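3-ketosteroid-delta4-5alpha-dehydrogenase (Rhodococcus jostii, PDB 4AT2) uses FAD to dehydrogenate 3-ketosteroids in steroid catabolism, probably introducing the double bond between C4 and C5 of 5alpha-reduced substrates. Local coordinates at residues R30-V35 with T227-D232; T93-A98 with E134-L139; T126-G131 with G495-R500. All coordinates share one frame; numbering follows the deposited sequence.

Contact 1 (R30-V35 with T227-D232); sequences RSATTV and TLVTDD
Arg30 and Val229 lie side by side in parallel strands, and three backbone hydrogen bonds join the short strand 30-31 to the end of strand 223-230. Arg30 N donates to Leu228 O, Thr230 N to Arg30 O and Ala32 N to Thr230 O, each at 2.9 Å. The tight part is the Val229 face. CG1 of Val229, anti to its own backbone N (chi1 -179°), comes within 3.6 Å of Ala32 CA and also touches Ala32 CB. The 3-10 turn 32-34 then carries Val35 back over the same valine, its CG2 4.2 Å from Val229 CG1. Ser31 O closes the turn by accepting twice, from Thr34 N and, at 2.7 Å, from Thr34 OG1. Arg30 bends at chi2 (92°) and grips this turn side-on: NE donates to Thr34 OG1 at 2.8 Å and NH2 to Thr34 O, both acceptors near the guanidinium plane. Val35 CG2 lies over one guanidinium face, toward its rim, and NH1 forms a salt bridge with Glu247, which helps to fix the group. The opposite face, with Ser31 and Thr230, is looser. A water sits 2.7 Å from Ser31 OG but bonds only weakly to Thr230 O, while Ser31 OG and Thr33 OG1 share a hydrogen bond at the exposed turn. Asp231 CB points away from segment 30-35, and OD1 is hydrogen-bonded to Thr233 OG1 and Arg235 N just beyond segment 227-232. Strand 30-31 is an outermost strand of a mixed sheet within this chain; strand 223-230 continues the sheet to antiparallel strand 236-243, whose Val240 touches Arg30 and Val229, while Leu299 packs on Leu228 and Thr230.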
loop_
_atom_site.group_PDB
_atom_site.type_symbol
_atom_site.label_atom_id
_atom_site.label_comp_id
_atom_site.label_asym_id
_atom_site.label_seq_id
_atom_site.Cartn_x
_atom_site.Cartn_y
_atom_site.Cartn_z
ATOM N N ARG A 30 -3.538 22.005 -21.416
ATOM C CA ARG A 30 -3.952 23.102 -22.270
ATOM C C ARG A 30 -3.171 23.000 -23.584
ATOM O O ARG A 30 -1.961 22.789 -23.571
ATOM C CB ARG A 30 -3.645 24.406 -21.537
ATOM C CG ARG A 30 -3.813 25.674 -22.347
ATOM C CD ARG A 30 -5.207 26.246 -22.199
ATOM N NE ARG A 30 -5.242 27.578 -22.788
ATOM C CZ ARG A 30 -5.125 28.707 -22.099
ATOM N NH1 ARG A 30 -4.987 28.677 -20.776
ATOM N NH2 ARG A 30 -5.151 29.865 -22.740
ATOM N N SER A 31 -3.858 23.125 -24.720
ATOM C CA SER A 31 -3.178 23.121 -26.021
ATOM C C SER A 31 -2.400 24.422 -26.225
ATOM O O SER A 31 -2.944 25.506 -26.016
ATOM C CB SER A 31 -4.191 22.936 -27.161
ATOM O OG SER A 31 -3.579 23.152 -28.426
ATOM N N ALA A 32 -1.143 24.309 -26.652
ATOM C CA ALA A 32 -0.284 25.480 -26.868
ATOM C C ALA A 32 -0.891 26.449 -27.883
ATOM O O ALA A 32 -0.699 27.656 -27.783
ATOM C CB ALA A 32 1.111 25.058 -27.310
ATOM N N THR A 33 -1.634 25.914 -28.847
ATOM C CA THR A 33 -2.246 26.756 -29.883
ATOM C C THR A 33 -3.289 27.712 -29.299
ATOM O O THR A 33 -3.585 28.749 -29.899
ATOM C CB THR A 33 -2.869 25.917 -31.016
ATOM O OG1 THR A 33 -3.967 25.153 -30.505
ATOM C CG2 THR A 33 -1.836 24.983 -31.619
ATOM N N THR A 34 -3.829 27.371 -28.127
ATOM C CA THR A 34 -4.855 28.190 -27.468
ATOM C C THR A 34 -4.277 29.249 -26.530
ATOM O O THR A 34 -5.021 30.038 -25.941
ATOM C CB THR A 34 -5.885 27.333 -26.691
ATOM O OG1 THR A 34 -5.291 26.801 -25.494
ATOM C CG2 THR A 34 -6.421 26.194 -27.562
ATOM N N VAL A 35 -2.956 29.252 -26.369
ATOM C CA VAL A 35 -2.306 30.269 -25.546
ATOM C C VAL A 35 -2.040 31.503 -26.401
ATOM O O VAL A 35 -1.208 31.472 -27.306
ATOM C CB VAL A 35 -1.006 29.752 -24.900
ATOM C CG1 VAL A 35 -0.307 30.867 -24.132
ATOM C CG2 VAL A 35 -1.316 28.582 -23.982
ATOM N N THR A 227 -1.831 23.657 -14.470
ATOM C CA THR A 227 -1.941 22.698 -15.583
ATOM C C THR A 227 -0.720 22.785 -16.500
ATOM O O THR A 227 -0.099 23.845 -16.595
ATOM C CB THR A 227 -3.199 22.956 -16.462
ATOM O OG1 THR A 227 -2.893 23.897 -17.494
ATOM C CG2 THR A 227 -4.376 23.497 -15.658
ATOM N N LEU A 228 -0.422 21.702 -17.212
ATOM C CA LEU A 228 0.658 21.697 -18.186
ATOM C C LEU A 228 0.120 22.120 -19.543
ATOM O O LEU A 228 -1.043 21.868 -19.855
ATOM C CB LEU A 228 1.268 20.302 -18.284
ATOM C CG LEU A 228 1.890 19.815 -16.959
ATOM C CD1 LEU A 228 2.166 18.320 -16.971
ATOM C CD2 LEU A 228 3.172 20.572 -16.643
ATOM N N VAL A 229 0.975 22.762 -20.335
ATOM C CA VAL A 229 0.652 23.107 -21.708
ATOM C C VAL A 229 1.410 22.147 -22.622
ATOM O O VAL A 229 2.609 21.938 -22.444
ATOM C CB VAL A 229 1.070 24.550 -22.047
ATOM C CG1 VAL A 229 0.701 24.886 -23.488
ATOM C CG2 VAL A 229 0.414 25.533 -21.089
ATOM N N THR A 230 0.705 21.556 -23.586
ATOM C CA THR A 230 1.336 20.623 -24.520
ATOM C C THR A 230 1.150 21.078 -25.969
ATOM O O THR A 230 0.153 21.712 -26.286
ATOM C CB THR A 230 0.793 19.179 -24.370
ATOM O OG1 THR A 230 -0.627 19.170 -24.561
ATOM C CG2 THR A 230 1.122 18.614 -22.997
ATOM N N ASP A 231 2.107 20.765 -26.840
ATOM C CA ASP A 231 1.889 21.003 -28.276
ATOM C C ASP A 231 1.230 19.776 -28.918
ATOM O O ASP A 231 0.884 18.821 -28.216
ATOM C CB ASP A 231 3.177 21.441 -28.999
ATOM C CG ASP A 231 4.242 20.352 -29.049
ATOM O OD1 ASP A 231 3.930 19.157 -28.897
ATOM O OD2 ASP A 231 5.412 20.706 -29.264
ATOM N N ASP A 232 1.056 19.790 -30.239
ATOM C CA ASP A 232 0.308 18.713 -30.902
ATOM C C ASP A 232 1.057 17.374 -30.978
ATOM O O ASP A 232 0.481 16.362 -31.383
ATOM C CB ASP A 232 -0.246 19.149 -32.274
ATOM C CG ASP A 232 0.832 19.588 -33.253
ATOM O OD1 ASP A 232 2.037 19.302 -33.048
ATOM O OD2 ASP A 232 0.456 20.223 -34.270
HETATM O O HOH W 1 -1.759 21.327 -29.191
#

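Contact 2 (T93-A98 with E134-L139); sequences TPLQKA and EHYNWL
Thr93, Pro94 and Leu95 at the start of helix 94-98 pack round the Tyr136 ring of helix 132-141, a buried and largely apolar contact within the FAD-binding domain. The two helical segments run nearly perpendicular (98°), with axes 11.2 Å apart at their closest, and the tyrosine spans much of that separation. With CG anti to the backbone N (chi1 174°), its ring extends across the first turn of helix 94-98. Thr93 CB lies over one ring face, offset toward the rim, and its CG2 touches Tyr136 CB at 4.0 Å. Pro94 slides past the ring in the opposite direction, bringing CD to 3.6 Å from Tyr136 CD2. Leu95 crosses the far end at about a right angle, its CB 3.6 Å from Tyr136 OH. Beside them Asn137 OD1 meets Pro94 CG at 3.5 Å. The rings of Phe146 and His186 also meet Tyr136, so the phenol is surrounded by more than this helix start. The Thr93 hydroxyl serves the helix end: OG1 accepts from Gln96 N at 3.0 Å in a nearly straight bond (172°), and is also hydrogen-bonded to His186 NE2. In return Thr93 N donates to Gln96 OE1 at 3.0 Å, on a lone pair in the amide plane. These reciprocal bonds form a capping box, the classic closure of a helix N-terminus, with Thr93 as the N-cap.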
loop_
_atom_site.group_PDB
_atom_site.type_symbol
_atom_site.label_atom_id
_atom_site.label_comp_id
_atom_site.label_asym_id
_atom_site.label_seq_id
_atom_site.Cartn_x
_atom_site.Cartn_y
_atom_site.Cartn_z
ATOM N N THR A 93 31.924 9.175 2.334
ATOM C CA THR A 93 32.035 10.635 2.210
ATOM C C THR A 93 33.211 11.133 3.054
ATOM O O THR A 93 33.634 10.444 3.985
ATOM C CB THR A 93 30.762 11.355 2.684
ATOM O OG1 THR A 93 30.599 11.159 4.091
ATOM C CG2 THR A 93 29.528 10.813 1.953
ATOM N N PRO A 94 33.727 12.341 2.751
ATOM C CA PRO A 94 34.757 12.898 3.629
ATOM C C PRO A 94 34.292 13.015 5.087
ATOM O O PRO A 94 35.109 12.906 6.000
ATOM C CB PRO A 94 35.006 14.277 3.025
ATOM C CG PRO A 94 34.767 14.059 1.561
ATOM C CD PRO A 94 33.564 13.150 1.526
ATOM N N LEU A 95 32.997 13.237 5.303
ATOM C CA LEU A 95 32.468 13.322 6.668
ATOM C C LEU A 95 32.535 11.962 7.376
ATOM O O LEU A 95 33.000 11.868 8.529
ATOM C CB LEU A 95 31.033 13.848 6.660
ATOM C CG LEU A 95 30.613 14.735 7.836
ATOM C CD1 LEU A 95 29.110 14.949 7.793
ATOM C CD2 LEU A 95 31.005 14.236 9.212
ATOM N N GLN A 96 32.074 10.908 6.699
ATOM C CA GLN A 96 32.178 9.558 7.258
ATOM C C GLN A 96 33.636 9.235 7.607
ATOM O O GLN A 96 33.913 8.750 8.695
ATOM C CB GLN A 96 31.630 8.496 6.297
ATOM C CG GLN A 96 30.110 8.516 6.156
ATOM C CD GLN A 96 29.632 7.514 5.118
ATOM O OE1 GLN A 96 30.147 7.480 4.014
ATOM N NE2 GLN A 96 28.646 6.703 5.475
ATOM N N LYS A 97 34.552 9.535 6.690
ATOM C CA LYS A 97 35.975 9.224 6.901
ATOM C C LYS A 97 36.535 10.000 8.100
ATOM O O LYS A 97 37.254 9.433 8.943
ATOM C CB LYS A 97 36.788 9.507 5.625
ATOM C CG LYS A 97 36.486 8.513 4.511
ATOM C CD LYS A 97 37.273 8.808 3.239
ATOM C CE LYS A 97 36.937 7.800 2.149
ATOM N NZ LYS A 97 37.506 6.438 2.376
ATOM N N ALA A 98 36.184 11.283 8.193
ATOM C CA ALA A 98 36.661 12.126 9.305
ATOM C C ALA A 98 36.194 11.615 10.671
ATOM O O ALA A 98 36.892 11.779 11.687
ATOM C CB ALA A 98 36.214 13.569 9.099
ATOM N N GLU A 134 30.110 11.971 -4.619
ATOM C CA GLU A 134 30.148 13.128 -5.524
ATOM C C GLU A 134 29.097 14.156 -5.113
ATOM O O GLU A 134 29.354 15.367 -5.129
ATOM C CB GLU A 134 29.944 12.698 -6.988
ATOM C CG GLU A 134 30.147 13.818 -8.026
ATOM C CD GLU A 134 28.956 14.761 -8.170
ATOM O OE1 GLU A 134 27.846 14.398 -7.729
ATOM O OE2 GLU A 134 29.121 15.874 -8.728
ATOM N N HIS A 135 27.920 13.668 -4.722
ATOM C CA HIS A 135 26.831 14.559 -4.347
ATOM C C HIS A 135 27.112 15.293 -3.053
ATOM O O HIS A 135 26.833 16.491 -2.952
ATOM C CB HIS A 135 25.513 13.798 -4.315
ATOM C CG HIS A 135 24.309 14.674 -4.096
ATOM N ND1 HIS A 135 24.002 15.706 -4.908
ATOM C CD2 HIS A 135 23.325 14.635 -3.117
ATOM C CE1 HIS A 135 22.882 16.310 -4.459
ATOM N NE2 HIS A 135 22.468 15.650 -3.361
ATOM N N TYR A 136 27.706 14.605 -2.075
ATOM C CA TYR A 136 28.119 15.265 -0.829
ATOM C C TYR A 136 29.081 16.404 -1.168
ATOM O O TYR A 136 28.930 17.513 -0.678
ATOM C CB TYR A 136 28.804 14.283 0.130
ATOM C CG TYR A 136 29.375 14.973 1.361
ATOM C CD1 TYR A 136 28.562 15.278 2.452
ATOM C CD2 TYR A 136 30.720 15.347 1.410
ATOM C CE1 TYR A 136 29.076 15.929 3.573
ATOM C CE2 TYR A 136 31.243 16.001 2.521
ATOM C CZ TYR A 136 30.421 16.280 3.603
ATOM O OH TYR A 136 30.939 16.929 4.711
ATOM N N ASN A 137 30.080 16.098 -1.990
ATOM C CA ASN A 137 31.080 17.075 -2.400
ATOM C C ASN A 137 30.474 18.255 -3.161
ATOM O O ASN A 137 30.894 19.395 -2.993
ATOM C CB ASN A 137 32.172 16.385 -3.223
ATOM C CG ASN A 137 33.006 15.432 -2.389
ATOM O OD1 ASN A 137 33.106 15.593 -1.168
ATOM N ND2 ASN A 137 33.601 14.428 -3.035
ATOM N N TRP A 138 29.475 17.958 -3.980
ATOM C CA TRP A 138 28.732 18.964 -4.724
ATOM C C TRP A 138 28.023 19.918 -3.790
ATOM O O TRP A 138 28.078 21.137 -3.983
ATOM C CB TRP A 138 27.757 18.255 -5.657
ATOM C CG TRP A 138 27.029 19.156 -6.617
ATOM C CD1 TRP A 138 27.394 19.483 -7.923
ATOM C CD2 TRP A 138 25.776 19.856 -6.379
ATOM N NE1 TRP A 138 26.468 20.315 -8.490
ATOM C CE2 TRP A 138 25.474 20.585 -7.614
ATOM C CE3 TRP A 138 24.896 19.951 -5.303
ATOM C CZ2 TRP A 138 24.331 21.361 -7.744
ATOM C CZ3 TRP A 138 23.748 20.749 -5.445
ATOM C CH2 TRP A 138 23.478 21.428 -6.639
ATOM N N LEU A 139 27.392 19.387 -2.747
ATOM C CA LEU A 139 26.726 20.227 -1.743
ATOM C C LEU A 139 27.719 21.115 -1.000
ATOM O O LEU A 139 27.477 22.317 -0.804
ATOM C CB LEU A 139 25.952 19.365 -0.736
ATOM C CG LEU A 139 24.782 18.601 -1.347
ATOM C CD1 LEU A 139 24.272 17.527 -0.363
ATOM C CD2 LEU A 139 23.662 19.558 -1.756
#

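Contact 3 (T126-G131 with G495-R500); sequences TDYCEG and GSFYGR
Asp127 of helix 122-130 meets Tyr498 of helix 490-507 where the two segments cross at 96°, their axes 11.3 Å apart at the nearest. Its CG stands anti to the backbone N (chi1 176°), which carries the carboxylate toward the other helix. There OD2 accepts from Tyr498 OH at 2.7 Å through its anti lone pair, the one away from OD1, with the carboxylate and phenol planes turned 36° against each other. The same oxygen lies at the edge of the Phe497 ring, 3.6 Å from CE1. Tyr128 follows and packs over the Phe497 ring: its CD1 sits 3.7 Å from Phe497 CG, offset toward the rim, and its CA makes a CH-pi contact over the same ring, 4.2 Å from the centroid. Tyr128 CD1 also touches Tyr498 CE2 at 3.9 Å, whereas the Tyr128 hydroxyl is hydrogen-bonded to Tyr88 O. At the helix end, Gly131 O approaches Phe497 CE2 at 3.6 Å, near the ring plane. The glycine suits this spot, since a CB would fall only 2.9 Å from Phe497 CZ. An alanine in place of Phe497 removes the ring that Tyr128 CD1 and CA pack against, and would probably open a gap between Asp127, Tyr128 and Gly131 and helix 490-507. Close to the bound FAD, this packing of helix 122-130 on helix 490-507 joins an aromatic core to one charged corner: Asp127 OD2 also forms a salt bridge with Arg501, so its negative charge is probably shared between a phenol and a guanidinium group of the same helix.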
loop_
_atom_site.group_PDB
_atom_site.type_symbol
_atom_site.label_atom_id
_atom_site.label_comp_id
_atom_site.label_asym_id
_atom_site.label_seq_id
_atom_site.Cartn_x
_atom_site.Cartn_y
_atom_site.Cartn_z
ATOM N N THR A 126 20.805 2.005 -6.768
ATOM C CA THR A 126 22.192 1.764 -7.210
ATOM C C THR A 126 22.831 3.072 -7.683
ATOM O O THR A 126 23.938 3.441 -7.253
ATOM C CB THR A 126 22.270 0.672 -8.303
ATOM O OG1 THR A 126 21.665 -0.525 -7.808
ATOM C CG2 THR A 126 23.725 0.348 -8.665
ATOM N N ASP A 127 22.099 3.780 -8.534
ATOM C CA ASP A 127 22.520 5.064 -9.068
ATOM C C ASP A 127 22.768 6.103 -7.954
ATOM O O ASP A 127 23.789 6.786 -7.943
ATOM C CB ASP A 127 21.439 5.540 -10.045
ATOM C CG ASP A 127 21.713 6.903 -10.601
ATOM O OD1 ASP A 127 22.684 7.044 -11.367
ATOM O OD2 ASP A 127 20.931 7.821 -10.307
ATOM N N TYR A 128 21.826 6.209 -7.021
ATOM C CA TYR A 128 21.951 7.119 -5.886
ATOM C C TYR A 128 23.195 6.800 -5.056
ATOM O O TYR A 128 23.904 7.714 -4.604
ATOM C CB TYR A 128 20.691 6.979 -5.029
ATOM C CG TYR A 128 20.570 7.950 -3.874
ATOM C CD1 TYR A 128 20.130 9.257 -4.073
ATOM C CD2 TYR A 128 20.856 7.535 -2.571
ATOM C CE1 TYR A 128 19.999 10.138 -3.004
ATOM C CE2 TYR A 128 20.733 8.403 -1.502
ATOM C CZ TYR A 128 20.303 9.696 -1.722
ATOM O OH TYR A 128 20.176 10.549 -0.657
ATOM N N CYS A 129 23.459 5.513 -4.852
ATOM C CA CYS A 129 24.603 5.104 -4.034
ATOM C C CYS A 129 25.936 5.357 -4.739
ATOM O O CYS A 129 26.904 5.828 -4.122
ATOM C CB CYS A 129 24.478 3.632 -3.642
ATOM S SG CYS A 129 23.140 3.374 -2.467
ATOM N N GLU A 130 25.990 5.039 -6.026
ATOM C CA GLU A 130 27.222 5.228 -6.782
ATOM C C GLU A 130 27.610 6.702 -6.902
ATOM O O GLU A 130 28.799 7.031 -7.010
ATOM C CB GLU A 130 27.129 4.570 -8.159
ATOM C CG GLU A 130 27.054 3.050 -8.118
ATOM C CD GLU A 130 28.287 2.363 -7.530
ATOM O OE1 GLU A 130 29.415 2.905 -7.618
ATOM O OE2 GLU A 130 28.128 1.245 -6.987
ATOM N N GLY A 131 26.614 7.588 -6.872
ATOM C CA GLY A 131 26.870 9.026 -6.989
ATOM C C GLY A 131 26.891 9.782 -5.665
ATOM O O GLY A 131 26.971 11.013 -5.660
ATOM N N GLY A 495 15.748 14.254 -3.155
ATOM C CA GLY A 495 15.234 15.501 -3.732
ATOM C C GLY A 495 16.365 16.337 -4.307
ATOM O O GLY A 495 16.277 16.839 -5.429
ATOM N N SER A 496 17.455 16.478 -3.552
ATOM C CA SER A 496 18.604 17.241 -4.076
ATOM C C SER A 496 19.339 16.478 -5.183
ATOM O O SER A 496 19.712 17.070 -6.196
ATOM C CB SER A 496 19.567 17.648 -2.961
ATOM O OG SER A 496 20.055 16.509 -2.260
ATOM N N PHE A 497 19.520 15.169 -5.001
ATOM C CA PHE A 497 20.257 14.355 -5.978
ATOM C C PHE A 497 19.514 14.322 -7.318
ATOM O O PHE A 497 20.104 14.575 -8.386
ATOM C CB PHE A 497 20.430 12.927 -5.422
ATOM C CG PHE A 497 21.330 12.043 -6.247
ATOM C CD1 PHE A 497 20.865 11.425 -7.411
ATOM C CD2 PHE A 497 22.632 11.781 -5.825
ATOM C CE1 PHE A 497 21.701 10.602 -8.164
ATOM C CE2 PHE A 497 23.467 10.948 -6.564
ATOM C CZ PHE A 497 23.006 10.363 -7.738
ATOM N N TYR A 498 18.224 13.995 -7.267
ATOM C CA TYR A 498 17.418 13.895 -8.503
ATOM C C TYR A 498 16.920 15.246 -9.017
ATOM O O TYR A 498 16.617 15.380 -10.204
ATOM C CB TYR A 498 16.329 12.801 -8.409
ATOM C CG TYR A 498 17.023 11.459 -8.399
ATOM C CD1 TYR A 498 17.718 11.025 -9.522
ATOM C CD2 TYR A 498 17.079 10.687 -7.241
ATOM C CE1 TYR A 498 18.420 9.830 -9.521
ATOM C CE2 TYR A 498 17.781 9.494 -7.218
ATOM C CZ TYR A 498 18.441 9.070 -8.362
ATOM O OH TYR A 498 19.151 7.894 -8.333
ATOM N N GLY A 499 16.900 16.246 -8.137
ATOM C CA GLY A 499 16.719 17.645 -8.556
ATOM C C GLY A 499 17.840 18.038 -9.509
ATOM O O GLY A 499 17.583 18.543 -10.602
ATOM N N ARG A 500 19.086 17.780 -9.112
ATOM C CA ARG A 500 20.228 17.991 -10.016
ATOM C C ARG A 500 20.012 17.336 -11.381
ATOM O O ARG A 500 20.173 17.979 -12.429
ATOM C CB ARG A 500 21.524 17.460 -9.390
ATOM C CG ARG A 500 22.062 18.314 -8.247
ATOM C CD ARG A 500 23.316 17.670 -7.663
ATOM N NE ARG A 500 24.389 17.595 -8.659
ATOM C CZ ARG A 500 25.464 16.818 -8.550
ATOM N NH1 ARG A 500 25.635 16.041 -7.484
ATOM N NH2 ARG A 500 26.376 16.824 -9.513
#

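Contacts 2 and 3 are neighbours, their centres 13 Å apart, and helices 122-130 and 132-141 follow each other in the chain. Helix 490-507 ties them together: Arg500 NH1 forms a salt bridge with Glu134 OE1 at 2.8 Å, and His135 NE2 probably hydrogen-bonds to Ser496 OG. Contact 3 lies nearest the cofactor, the Tyr128 side chain being about 8 Å from FAD and about 11 Å from the bound androstenedione, while Leu95 of contact 2 is about 13 Å from FAD. Contact 1 stands apart at a sheet edge, its centre 31 Å from that of contact 3 and 43 Å from that of contact 2, with the Thr227 side chain about 10 Å from FAD.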